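Local coordinates for protein iron-containing alcohol dehydrogenase (Ralstonia eutropha, PDB 3JZD) that probably interconverts maleylacetate and 3-oxoadipate with NAD(H) or NADP(H), as a homodimeric member of the iron-containing alcohol dehydrogenase family, at residues Glu30-Gly35 with Gly59-Gly64; Ala83-Ala88 with Thr112-Val117. One frame throughout, in Å; residues are numbered along the deposited sequence.

Overall arrangement
Contacts 1 and 2 lie in series along the chain, the first closing before the second opens, with their centres about 12 Å apart on the same side of the chain's centre. Both reach the six-stranded parallel sheet, contact 1 through one of its two outermost strands within the chain, 62-66, and contact 2 through strand 116-120. Strand 62-66 is followed, after a loop, by helix 75-88, the helix of contact 2. They also touch: L34 CD1 lies 3.5 Å from V117 CG2, and A63 O 4.0 Å from A88 CB. Both join a helix to the entry of a strand in the N-terminal domain, away from the residues that bind NAD(+) and calcium.

Contact 1. Residues Glu30-Gly35 with Gly59-Gly64; sequences EVERLG and GPLSAG
The carboxylate of E32, the flat group of this contact, has L61 CD1 to one side of its plane, off the edge between CG and OE2 and not over the face, 4.1 Å from OE2. The closer approach is aliphatic, with L61 CD1 3.8 Å from E32 CG, and the two side chains cross at roughly a right angle. CG of E32, anti to the carbonyl carbon (chi1 -70°), is carried to the methyl; the extended chi2 then takes the carboxylate on past it. V31 supplies the apolar flank, its CG1 4.4 Å from the same L61 CD1. L61 thus gives about half of the 121 Å² buried. This is plain van der Waals packing of helix 27-33 on the residue leading into strand 62-66, an outermost strand of the parallel sheet in the N-terminal, Rossmann-like domain. G35, with positive phi, closes a Schellman motif after the helix, while S62 OG accepts from G64 N (3.0 Å) in an ST turn. Backbone bonds of L61 and A63 to A39 set strand 62-66 beside strand 39-42, V31 also packs on L58 of helix 48-58, and R33 forms a salt bridge with E11 of the second subunit.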
loop_
_atom_site.group_PDB
_atom_site.type_symbol
_atom_site.label_atom_id
_atom_site.label_comp_id
_atom_site.label_asym_id
_atom_site.label_seq_id
_atom_site.Cartn_x
_atom_site.Cartn_y
_atom_site.Cartn_z
ATOM N N GLU A 30 14.732 9.024 14.459
ATOM C CA GLU A 30 14.246 7.678 14.069
ATOM C C GLU A 30 14.849 6.539 14.874
ATOM O O GLU A 30 14.174 5.555 15.206
ATOM C CB GLU A 30 14.427 7.475 12.564
ATOM C CG GLU A 30 13.539 8.405 11.764
ATOM C CD GLU A 30 12.033 8.211 12.086
ATOM O OE1 GLU A 30 11.600 7.076 12.384
ATOM O OE2 GLU A 30 11.296 9.193 12.015
ATOM N N VAL A 31 16.125 6.660 15.191
ATOM C CA VAL A 31 16.785 5.713 16.098
ATOM C C VAL A 31 16.149 5.801 17.508
ATOM O O VAL A 31 15.837 4.760 18.115
ATOM C CB VAL A 31 18.319 5.970 16.124
ATOM C CG1 VAL A 31 19.013 5.243 17.268
ATOM C CG2 VAL A 31 18.938 5.544 14.748
ATOM N N GLU A 32 15.944 7.030 18.007
ATOM C CA GLU A 32 15.343 7.253 19.336
ATOM C C GLU A 32 13.950 6.644 19.363
ATOM O O GLU A 32 13.568 6.061 20.338
ATOM C CB GLU A 32 15.269 8.763 19.698
ATOM C CG GLU A 32 16.637 9.458 19.983
ATOM C CD GLU A 32 16.624 11.016 19.966
ATOM O OE1 GLU A 32 15.775 11.680 19.309
ATOM O OE2 GLU A 32 17.527 11.582 20.607
ATOM N N ARG A 33 13.221 6.741 18.256
ATOM C CA ARG A 33 11.853 6.223 18.160
ATOM C C ARG A 33 11.822 4.707 18.320
ATOM O O ARG A 33 10.907 4.153 18.883
ATOM C CB ARG A 33 11.269 6.665 16.819
ATOM C CG ARG A 33 9.795 6.524 16.673
ATOM C CD ARG A 33 9.298 7.190 15.380
ATOM N NE ARG A 33 7.825 7.142 15.350
ATOM C CZ ARG A 33 7.107 6.046 15.050
ATOM N NH1 ARG A 33 7.708 4.905 14.724
ATOM N NH2 ARG A 33 5.775 6.081 15.069
ATOM N N LEU A 34 12.849 4.037 17.821
ATOM C CA LEU A 34 12.987 2.606 17.964
ATOM C C LEU A 34 13.418 2.245 19.392
ATOM O O LEU A 34 13.469 1.083 19.743
ATOM C CB LEU A 34 14.036 2.091 16.968
ATOM C CG LEU A 34 13.606 2.127 15.513
ATOM C CD1 LEU A 34 14.764 1.824 14.599
ATOM C CD2 LEU A 34 12.443 1.139 15.310
ATOM N N GLY A 35 13.715 3.245 20.209
ATOM C CA GLY A 35 14.204 3.003 21.552
ATOM C C GLY A 35 15.666 2.591 21.573
ATOM O O GLY A 35 16.154 2.130 22.611
ATOM N N GLY A 59 25.249 11.746 16.881
ATOM C CA GLY A 59 25.934 12.293 18.014
ATOM C C GLY A 59 26.231 11.173 18.978
ATOM O O GLY A 59 26.779 10.166 18.554
ATOM N N PRO A 60 25.780 11.302 20.240
ATOM C CA PRO A 60 26.080 10.295 21.235
ATOM C C PRO A 60 25.334 8.986 21.021
ATOM O O PRO A 60 25.650 8.027 21.706
ATOM C CB PRO A 60 25.662 10.972 22.544
ATOM C CG PRO A 60 24.555 11.826 22.135
ATOM C CD PRO A 60 24.972 12.387 20.818
ATOM N N LEU A 61 24.372 8.943 20.100
ATOM C CA LEU A 61 23.700 7.705 19.763
ATOM C C LEU A 61 24.563 6.852 18.839
ATOM O O LEU A 61 24.252 5.711 18.631
ATOM C CB LEU A 61 22.373 7.957 19.057
ATOM C CG LEU A 61 21.245 8.614 19.823
ATOM C CD1 LEU A 61 20.242 9.117 18.852
ATOM C CD2 LEU A 61 20.627 7.601 20.831
ATOM N N SER A 62 25.629 7.411 18.274
ATOM C CA SER A 62 26.491 6.706 17.347
ATOM C C SER A 62 27.387 5.650 18.005
ATOM O O SER A 62 28.058 5.930 18.949
ATOM C CB SER A 62 27.413 7.706 16.646
ATOM O OG SER A 62 28.294 7.026 15.764
ATOM N N ALA A 63 27.381 4.446 17.468
ATOM C CA ALA A 63 28.256 3.363 17.913
ATOM C C ALA A 63 29.474 3.331 16.992
ATOM O O ALA A 63 30.295 2.455 17.103
ATOM C CB ALA A 63 27.519 2.000 17.837
ATOM N N GLY A 64 29.598 4.292 16.089
ATOM C CA GLY A 64 30.710 4.328 15.137
ATOM C C GLY A 64 30.287 3.937 13.731
ATOM O O GLY A 64 29.115 3.678 13.471
#

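Contact 2. Residues Ala83-Ala88 with Thr112-Val117; sequences ARAREA and TGMPIV
A85 and R86 of helix 75-88 pack against the turn T112-M114, in a partly buried, largely van der Waals contact. Strand 92-97, helix 99-112 and strand 116-120 form a beta-alpha-beta crossover between adjacent parallel strands, and helix 75-88 meets the turn where that crossover enters its second strand. The two halves of the contact differ in character. In the inner half, A85 CB meets the terminal methyl of selenomethionine M114, at 4.1 Å from CE, and both residues are buried. The M114 chain starts with CG wedged between the backbone N and the carbonyl carbon (chi1 75°) and bends again at its last torsion (chi3 66°), which turns CE toward the helix. In the outer half the guanidinium of the exposed R86 carries T112 CG2 over one face. This methyl is 4.0 Å from NE, 4.1 Å from CZ and 3.9 Å from NH2 of R86; it stands about 3.5 Å off the guanidinium plane, displaced about 2.1 Å from CZ toward the NE and NH2 side. The R86 chain, extended from CG to NE, runs antiparallel to the T112 side chain and lays its far end against the methyl. The charged end also has a long, weak ion pair, NH1 with E111.

T112 is fixed from its own side. OG1 accepts from M114 N at 3.2 Å with a nearly straight N-H geometry (168°), which defines an ST turn, and it is also hydrogen-bonded to I108 O. G113, at positive phi, lets the backbone leave the helix between these two residues. The total buried surface is 130 Å². Beyond the turn, P115 and V117 make backbone bonds with A93; M114 packs on I108 of helix 99-112, and helix 75-88 turns A88 onto A63 of strand 62-66.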
loop_
_atom_site.group_PDB
_atom_site.type_symbol
_atom_site.label_atom_id
_atom_site.label_comp_id
_atom_site.label_asym_id
_atom_site.label_seq_id
_atom_site.Cartn_x
_atom_site.Cartn_y
_atom_site.Cartn_z
ATOM N N ALA A 83 30.472 -8.977 14.421
ATOM C CA ALA A 83 31.443 -8.929 15.497
ATOM C C ALA A 83 31.652 -7.498 15.943
ATOM O O ALA A 83 31.694 -7.220 17.137
ATOM C CB ALA A 83 32.765 -9.533 15.053
ATOM N N ARG A 84 31.786 -6.572 15.004
ATOM C CA ARG A 84 31.980 -5.177 15.397
ATOM C C ARG A 84 30.761 -4.608 16.134
ATOM O O ARG A 84 30.905 -3.812 17.057
ATOM C CB ARG A 84 32.218 -4.311 14.183
ATOM C CG ARG A 84 32.439 -2.875 14.573
ATOM C CD ARG A 84 33.873 -2.636 15.031
ATOM N NE ARG A 84 34.698 -2.487 13.840
ATOM C CZ ARG A 84 34.704 -1.389 13.078
ATOM N NH1 ARG A 84 33.934 -0.328 13.383
ATOM N NH2 ARG A 84 35.469 -1.355 11.996
ATOM N N ALA A 85 29.567 -4.998 15.681
ATOM C CA ALA A 85 28.311 -4.532 16.286
ATOM C C ALA A 85 28.271 -5.017 17.715
ATOM O O ALA A 85 27.963 -4.254 18.650
ATOM C CB ALA A 85 27.111 -5.062 15.512
ATOM N N ARG A 86 28.582 -6.306 17.893
ATOM C CA ARG A 86 28.594 -6.875 19.242
ATOM C C ARG A 86 29.600 -6.167 20.125
ATOM O O ARG A 86 29.280 -5.740 21.219
ATOM C CB ARG A 86 28.805 -8.371 19.185
ATOM C CG ARG A 86 27.500 -9.052 18.843
ATOM C CD ARG A 86 27.651 -10.454 18.340
ATOM N NE ARG A 86 26.342 -11.106 18.348
ATOM C CZ ARG A 86 26.043 -12.234 17.707
ATOM N NH1 ARG A 86 26.945 -12.856 16.954
ATOM N NH2 ARG A 86 24.812 -12.729 17.798
ATOM N N GLU A 87 30.795 -5.973 19.611
ATOM C CA GLU A 87 31.840 -5.283 20.340
ATOM C C GLU A 87 31.458 -3.847 20.728
ATOM O O GLU A 87 31.924 -3.336 21.741
ATOM C CB GLU A 87 33.080 -5.306 19.462
ATOM C CG GLU A 87 34.234 -4.406 19.839
ATOM C CD GLU A 87 35.190 -4.279 18.651
ATOM O OE1 GLU A 87 35.504 -5.320 18.014
ATOM O OE2 GLU A 87 35.595 -3.134 18.335
ATOM N N ALA A 88 30.619 -3.190 19.932
ATOM C CA ALA A 88 30.208 -1.808 20.235
ATOM C C ALA A 88 28.979 -1.757 21.132
ATOM O O ALA A 88 28.585 -0.682 21.607
ATOM C CB ALA A 88 29.925 -1.060 18.974
ATOM N N THR A 112 21.440 -11.116 14.911
ATOM C CA THR A 112 21.214 -10.468 16.189
ATOM C C THR A 112 19.822 -10.032 16.551
ATOM O O THR A 112 19.567 -9.752 17.705
ATOM C CB THR A 112 22.044 -9.208 16.246
ATOM O OG1 THR A 112 21.531 -8.257 15.291
ATOM C CG2 THR A 112 23.488 -9.537 15.941
ATOM N N GLY A 113 18.933 -9.921 15.589
ATOM C CA GLY A 113 17.609 -9.452 15.880
ATOM C C GLY A 113 17.494 -7.945 15.954
ATOM O O GLY A 113 16.370 -7.437 15.968
HETATM N N MSE A 114 18.614 -7.205 15.919
HETATM C CA MSE A 114 18.543 -5.738 16.063
HETATM C C MSE A 114 17.822 -5.038 14.907
HETATM O O MSE A 114 17.877 -5.471 13.764
HETATM C CB MSE A 114 19.933 -5.118 16.223
HETATM C CG MSE A 114 20.773 -5.051 14.951
HETATM SE SE MSE A 114 22.457 -4.129 15.360
HETATM C CE MSE A 114 23.199 -5.461 16.566
ATOM N N PRO A 115 17.135 -3.931 15.215
ATOM C CA PRO A 115 16.446 -3.208 14.154
ATOM C C PRO A 115 17.418 -2.585 13.176
ATOM O O PRO A 115 18.526 -2.218 13.562
ATOM C CB PRO A 115 15.714 -2.089 14.912
ATOM C CG PRO A 115 16.517 -1.933 16.168
ATOM C CD PRO A 115 16.873 -3.333 16.522
ATOM N N ILE A 116 16.990 -2.470 11.935
ATOM C CA ILE A 116 17.747 -1.737 10.935
ATOM C C ILE A 116 16.962 -0.503 10.501
ATOM O O ILE A 116 15.741 -0.592 10.261
ATOM C CB ILE A 116 17.917 -2.527 9.601
ATOM C CG1 ILE A 116 18.502 -3.917 9.840
ATOM C CG2 ILE A 116 18.802 -1.750 8.623
ATOM C CD1 ILE A 116 18.309 -4.837 8.609
ATOM N N VAL A 117 17.656 0.633 10.437
ATOM C CA VAL A 117 17.150 1.840 9.776
ATOM C C VAL A 117 17.928 1.932 8.442
ATOM O O VAL A 117 19.160 2.045 8.439
ATOM C CB VAL A 117 17.405 3.126 10.580
ATOM C CG1 VAL A 117 16.993 4.409 9.751
ATOM C CG2 VAL A 117 16.737 3.056 11.945
#